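Local coordinates for protein transcriptional regulator, LRP/AsnC family (Neisseria meningitidis, PDB 2P5V) that probably binds specific DNA sequences through a winged helix-turn-helix and regulates transcription as a member of the Lrp/AsnC family, at residues Pro96-Cys101 and Ser123-Asp128; Thr129-Ser132 and Asp138-Ser141. One frame throughout, in Å; residues are numbered along the deposited sequence.

How the contacts relate
Both contacts lie in the Lrp/AsnC ligand-binding domain and follow one another along the chain without nesting or crossing. The chain leaves helix 84-94, enters strand 98-104, turns back through strand 110-116 and leads into helix 119-130. There contact 1 closes, F125 reaching back to E97 and V98. The same helix continues into contact 2, and probable main-chain hydrogen bonds from L130 N to F125 O and from L131 N to V126 O join the two. A short connection then leads to strand 136-150, where contact 2 closes. One helix is thus tied to both outermost strands of the chain's antiparallel sheet, 98-104 and 136-150.

Contact 1: Pro96-Cys101 and Ser123-Asp128; sequences PEVLSC and SHFVLD
F125 of helix 119-130 reaches across to E97, just before strand 98-104, and to V98, the first residue of that strand. This is helix-on-sheet packing in the alpha/beta sandwich of the Lrp/AsnC ligand-binding domain. F125 points toward the strand, and its CG, anti to the backbone N (chi1 173°), carries the ring on in that direction. E97 lies over one face of the ring. Its CG sits 4.0 Å from the F125 ring centroid, a CH-pi contact set off toward the rim. E97 CG stands between its own backbone N and carbonyl carbon (chi1 46°), and the chain then bends at chi2. The bend brings the end of the chain over the ring, and the carboxylate lies nearly parallel to it, the planes 10° apart. E97 CD is 3.9 Å from F125 CD1. V98 crosses the ring at about a right angle and touches it with one branch.

W95 meets the F125 ring edge-to-face, and F116 meets it at a slant, so the phenyl is enclosed by the fold. Further along the strand, L99 and S100 both face Q113 in a classic beta bulge. S100 and C101 pair with a strand of the second subunit. The V98 branch that meets the phenyl is CG2, 3.9 Å from F125 CZ.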
loop_
_atom_site.group_PDB
_atom_site.type_symbol
_atom_site.label_atom_id
_atom_site.label_comp_id
_atom_site.label_asym_id
_atom_site.label_seq_id
_atom_site.Cartn_x
_atom_site.Cartn_y
_atom_site.Cartn_z
ATOM N N PRO G 96 -13.149 -3.674 -27.952
ATOM C CA PRO G 96 -12.865 -2.405 -28.642
ATOM C C PRO G 96 -12.730 -1.182 -27.731
ATOM O O PRO G 96 -12.097 -0.195 -28.116
ATOM C CB PRO G 96 -14.063 -2.238 -29.595
ATOM C CG PRO G 96 -14.771 -3.553 -29.588
ATOM C CD PRO G 96 -14.495 -4.179 -28.276
ATOM N N GLU G 97 -13.324 -1.242 -26.540
ATOM C CA GLU G 97 -13.204 -0.155 -25.565
ATOM C C GLU G 97 -11.799 -0.037 -24.974
ATOM O O GLU G 97 -11.423 1.038 -24.540
ATOM C CB GLU G 97 -14.248 -0.266 -24.445
ATOM C CG GLU G 97 -14.406 -1.651 -23.834
ATOM C CD GLU G 97 -15.383 -2.524 -24.590
ATOM O OE1 GLU G 97 -16.602 -2.306 -24.460
ATOM O OE2 GLU G 97 -14.926 -3.432 -25.306
ATOM N N VAL G 98 -11.025 -1.125 -24.974
ATOM C CA VAL G 98 -9.619 -1.079 -24.540
ATOM C C VAL G 98 -8.732 -0.748 -25.749
ATOM O O VAL G 98 -8.621 -1.539 -26.672
ATOM C CB VAL G 98 -9.175 -2.412 -23.876
ATOM C CG1 VAL G 98 -7.716 -2.366 -23.414
ATOM C CG2 VAL G 98 -10.084 -2.749 -22.721
ATOM N N LEU G 99 -8.139 0.444 -25.740
ATOM C CA LEU G 99 -7.200 0.897 -26.781
ATOM C C LEU G 99 -5.783 0.357 -26.582
ATOM O O LEU G 99 -5.092 0.019 -27.534
ATOM C CB LEU G 99 -7.129 2.425 -26.798
ATOM C CG LEU G 99 -8.265 3.121 -27.564
ATOM C CD1 LEU G 99 -9.632 2.762 -26.981
ATOM C CD2 LEU G 99 -8.048 4.647 -27.583
ATOM N N SER G 100 -5.339 0.275 -25.343
ATOM C CA SER G 100 -4.001 -0.210 -25.091
ATOM C C SER G 100 -3.953 -1.028 -23.818
ATOM O O SER G 100 -4.739 -0.823 -22.890
ATOM C CB SER G 100 -2.977 0.950 -25.097
ATOM O OG SER G 100 -3.179 1.844 -24.020
ATOM N N CYS G 101 -3.050 -1.998 -23.829
ATOM C CA CYS G 101 -2.814 -2.893 -22.714
ATOM C C CYS G 101 -1.330 -3.211 -22.693
ATOM O O CYS G 101 -0.775 -3.671 -23.692
ATOM C CB CYS G 101 -3.617 -4.181 -22.888
ATOM S SG CYS G 101 -3.335 -5.385 -21.587
ATOM N N SER G 123 -19.149 0.424 -15.690
ATOM C CA SER G 123 -19.607 -0.572 -14.762
ATOM C C SER G 123 -20.028 -1.884 -15.440
ATOM O O SER G 123 -19.692 -2.957 -14.955
ATOM C CB SER G 123 -20.764 -0.009 -13.957
ATOM O OG SER G 123 -21.311 -1.025 -13.149
ATOM N N HIS G 124 -20.763 -1.793 -16.542
ATOM C CA HIS G 124 -21.173 -2.993 -17.284
ATOM C C HIS G 124 -19.966 -3.746 -17.824
ATOM O O HIS G 124 -19.893 -4.972 -17.721
ATOM C CB HIS G 124 -22.119 -2.644 -18.438
ATOM C CG HIS G 124 -23.563 -2.679 -18.060
ATOM N ND1 HIS G 124 -24.254 -1.559 -17.646
ATOM C CD2 HIS G 124 -24.448 -3.701 -18.024
ATOM C CE1 HIS G 124 -25.505 -1.889 -17.380
ATOM N NE2 HIS G 124 -25.649 -3.183 -17.601
ATOM N N PHE G 125 -19.033 -3.010 -18.417
ATOM C CA PHE G 125 -17.801 -3.613 -18.918
ATOM C C PHE G 125 -17.044 -4.341 -17.809
ATOM O O PHE G 125 -16.796 -5.539 -17.895
ATOM C CB PHE G 125 -16.898 -2.554 -19.545
ATOM C CG PHE G 125 -15.556 -3.075 -19.934
ATOM C CD1 PHE G 125 -15.441 -4.018 -20.943
ATOM C CD2 PHE G 125 -14.411 -2.658 -19.275
ATOM C CE1 PHE G 125 -14.211 -4.523 -21.304
ATOM C CE2 PHE G 125 -13.165 -3.161 -19.638
ATOM C CZ PHE G 125 -13.067 -4.091 -20.651
ATOM N N VAL G 126 -16.697 -3.605 -16.762
ATOM C CA VAL G 126 -15.951 -4.155 -15.631
ATOM C C VAL G 126 -16.639 -5.389 -15.007
ATOM O O VAL G 126 -16.050 -6.472 -14.935
ATOM C CB VAL G 126 -15.738 -3.060 -14.561
ATOM C CG1 VAL G 126 -15.293 -3.659 -13.249
ATOM C CG2 VAL G 126 -14.724 -2.037 -15.067
ATOM N N LEU G 127 -17.889 -5.227 -14.584
ATOM C CA LEU G 127 -18.600 -6.297 -13.870
ATOM C C LEU G 127 -18.911 -7.511 -14.748
ATOM O O LEU G 127 -18.767 -8.647 -14.295
ATOM C CB LEU G 127 -19.904 -5.777 -13.245
ATOM C CG LEU G 127 -19.801 -4.751 -12.100
ATOM C CD1 LEU G 127 -21.127 -4.679 -11.327
ATOM C CD2 LEU G 127 -18.657 -5.057 -11.141
ATOM N N ASP G 128 -19.338 -7.269 -15.990
ATOM C CA ASP G 128 -19.786 -8.351 -16.874
ATOM C C ASP G 128 -18.676 -8.908 -17.774
ATOM O O ASP G 128 -18.729 -10.073 -18.142
ATOM C CB ASP G 128 -20.967 -7.903 -17.744
ATOM C CG ASP G 128 -22.036 -7.175 -16.956
ATOM O OD1 ASP G 128 -22.083 -7.331 -15.718
ATOM O OD2 ASP G 128 -22.825 -6.436 -17.580
#

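Contact 2: Thr129-Ser132 and Asp138-Ser141; sequences TLLS and DAQS. With CA (calcium ion), chain I.
L130 and L131, near the C-terminal end of helix 119-130, pack on A139 of strand 136-150 in a small apolar helix-to-sheet contact. The strand is an outermost one of the chain's antiparallel sheet. The contact lies in the ligand-binding domain, close to a calcium ion bound between subunits. Two leucines converge on one methyl group. L130 CD2 lies 3.7 Å from A139 CB, and L131 CD2 lies 3.9 Å from the same A139 CB. The leucines differ in how they get there. L130 points toward the strand, with CG anti to the backbone N (chi1 -173°). L131 does not point at the strand at its CB, but with CG anti to the carbonyl carbon (chi1 -67°) its end comes nearer. That brings L131 CD2 to 4.0 Å from A139 N as well. I74 of the neighbouring strand 70-78 touches both L130 and A139, so the apolar packing extends to that strand. W95 also packs on L130.

The side chain of D138 starts away from the helix and takes up polar work. Its OD2 binds the calcium ion at 2.6 Å. Its OD1 accepts a bond from A139 N at 2.9 Å, met on the anti side of the carboxylate and bent to 139° at the hydrogen. D109 OD1 and E107 O of the fourth subunit bind the same ion. R85 of that subunit packs on L131.

The chemistry is thus divided between neighbouring residues. A139 gives its methyl to the helix, while its N-H helps to hold the D138 carboxylate, whose other oxygen holds the metal. The calcium ion probably offsets negative charge gathered from two subunits and so helps to bridge them.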
loop_
_atom_site.group_PDB
_atom_site.type_symbol
_atom_site.label_atom_id
_atom_site.label_comp_id
_atom_site.label_asym_id
_atom_site.label_seq_id
_atom_site.Cartn_x
_atom_site.Cartn_y
_atom_site.Cartn_z
ATOM N N THR G 129 -17.681 -8.094 -18.135
ATOM C CA THR G 129 -16.644 -8.551 -19.069
ATOM C C THR G 129 -15.302 -8.784 -18.392
ATOM O O THR G 129 -14.789 -9.892 -18.395
ATOM C CB THR G 129 -16.469 -7.571 -20.255
ATOM O OG1 THR G 129 -17.699 -7.490 -20.971
ATOM C CG2 THR G 129 -15.388 -8.049 -21.215
ATOM N N LEU G 130 -14.738 -7.738 -17.811
ATOM C CA LEU G 130 -13.394 -7.820 -17.261
ATOM C C LEU G 130 -13.283 -8.818 -16.105
ATOM O O LEU G 130 -12.488 -9.750 -16.166
ATOM C CB LEU G 130 -12.948 -6.446 -16.789
ATOM C CG LEU G 130 -11.496 -6.326 -16.329
ATOM C CD1 LEU G 130 -10.542 -6.843 -17.402
ATOM C CD2 LEU G 130 -11.222 -4.884 -15.995
ATOM N N LEU G 131 -14.090 -8.616 -15.064
ATOM C CA LEU G 131 -13.919 -9.341 -13.807
ATOM C C LEU G 131 -14.375 -10.780 -13.927
ATOM O O LEU G 131 -13.891 -11.638 -13.199
ATOM C CB LEU G 131 -14.666 -8.641 -12.669
ATOM C CG LEU G 131 -14.087 -7.273 -12.294
ATOM C CD1 LEU G 131 -14.940 -6.568 -11.256
ATOM C CD2 LEU G 131 -12.658 -7.415 -11.793
ATOM N N SER G 132 -15.294 -11.024 -14.861
ATOM C CA SER G 132 -15.820 -12.353 -15.143
ATOM C C SER G 132 -14.811 -13.248 -15.873
ATOM O O SER G 132 -14.980 -14.471 -15.914
ATOM C CB SER G 132 -17.085 -12.230 -15.993
ATOM O OG SER G 132 -16.797 -11.579 -17.219
ATOM N N ASP G 138 -8.145 -9.600 -10.228
ATOM C CA ASP G 138 -8.716 -8.339 -9.744
ATOM C C ASP G 138 -8.400 -7.173 -10.681
ATOM O O ASP G 138 -7.499 -7.265 -11.513
ATOM C CB ASP G 138 -8.203 -8.015 -8.331
ATOM C CG ASP G 138 -9.305 -7.475 -7.418
ATOM O OD1 ASP G 138 -10.245 -6.805 -7.914
ATOM O OD2 ASP G 138 -9.235 -7.732 -6.195
ATOM N N ALA G 139 -9.155 -6.086 -10.525
ATOM C CA ALA G 139 -8.949 -4.859 -11.286
ATOM C C ALA G 139 -9.279 -3.647 -10.423
ATOM O O ALA G 139 -10.115 -3.713 -9.541
ATOM C CB ALA G 139 -9.791 -4.857 -12.552
ATOM N N GLN G 140 -8.582 -2.545 -10.659
ATOM C CA GLN G 140 -8.892 -1.291 -9.987
ATOM C C GLN G 140 -8.536 -0.172 -10.938
ATOM O O GLN G 140 -7.550 -0.273 -11.656
ATOM C CB GLN G 140 -8.126 -1.158 -8.672
ATOM C CG GLN G 140 -6.617 -1.204 -8.804
ATOM C CD GLN G 140 -5.934 -1.008 -7.477
ATOM O OE1 GLN G 140 -5.726 -1.958 -6.720
ATOM N NE2 GLN G 140 -5.587 0.229 -7.181
ATOM N N SER G 141 -9.331 0.891 -10.921
ATOM C CA SER G 141 -9.341 1.849 -11.998
ATOM C C SER G 141 -9.284 3.282 -11.516
ATOM O O SER G 141 -9.812 3.623 -10.445
ATOM C CB SER G 141 -10.600 1.666 -12.838
ATOM O OG SER G 141 -10.654 0.355 -13.362
HETATM CA CA CA I . -9.964 -5.426 -5.114
#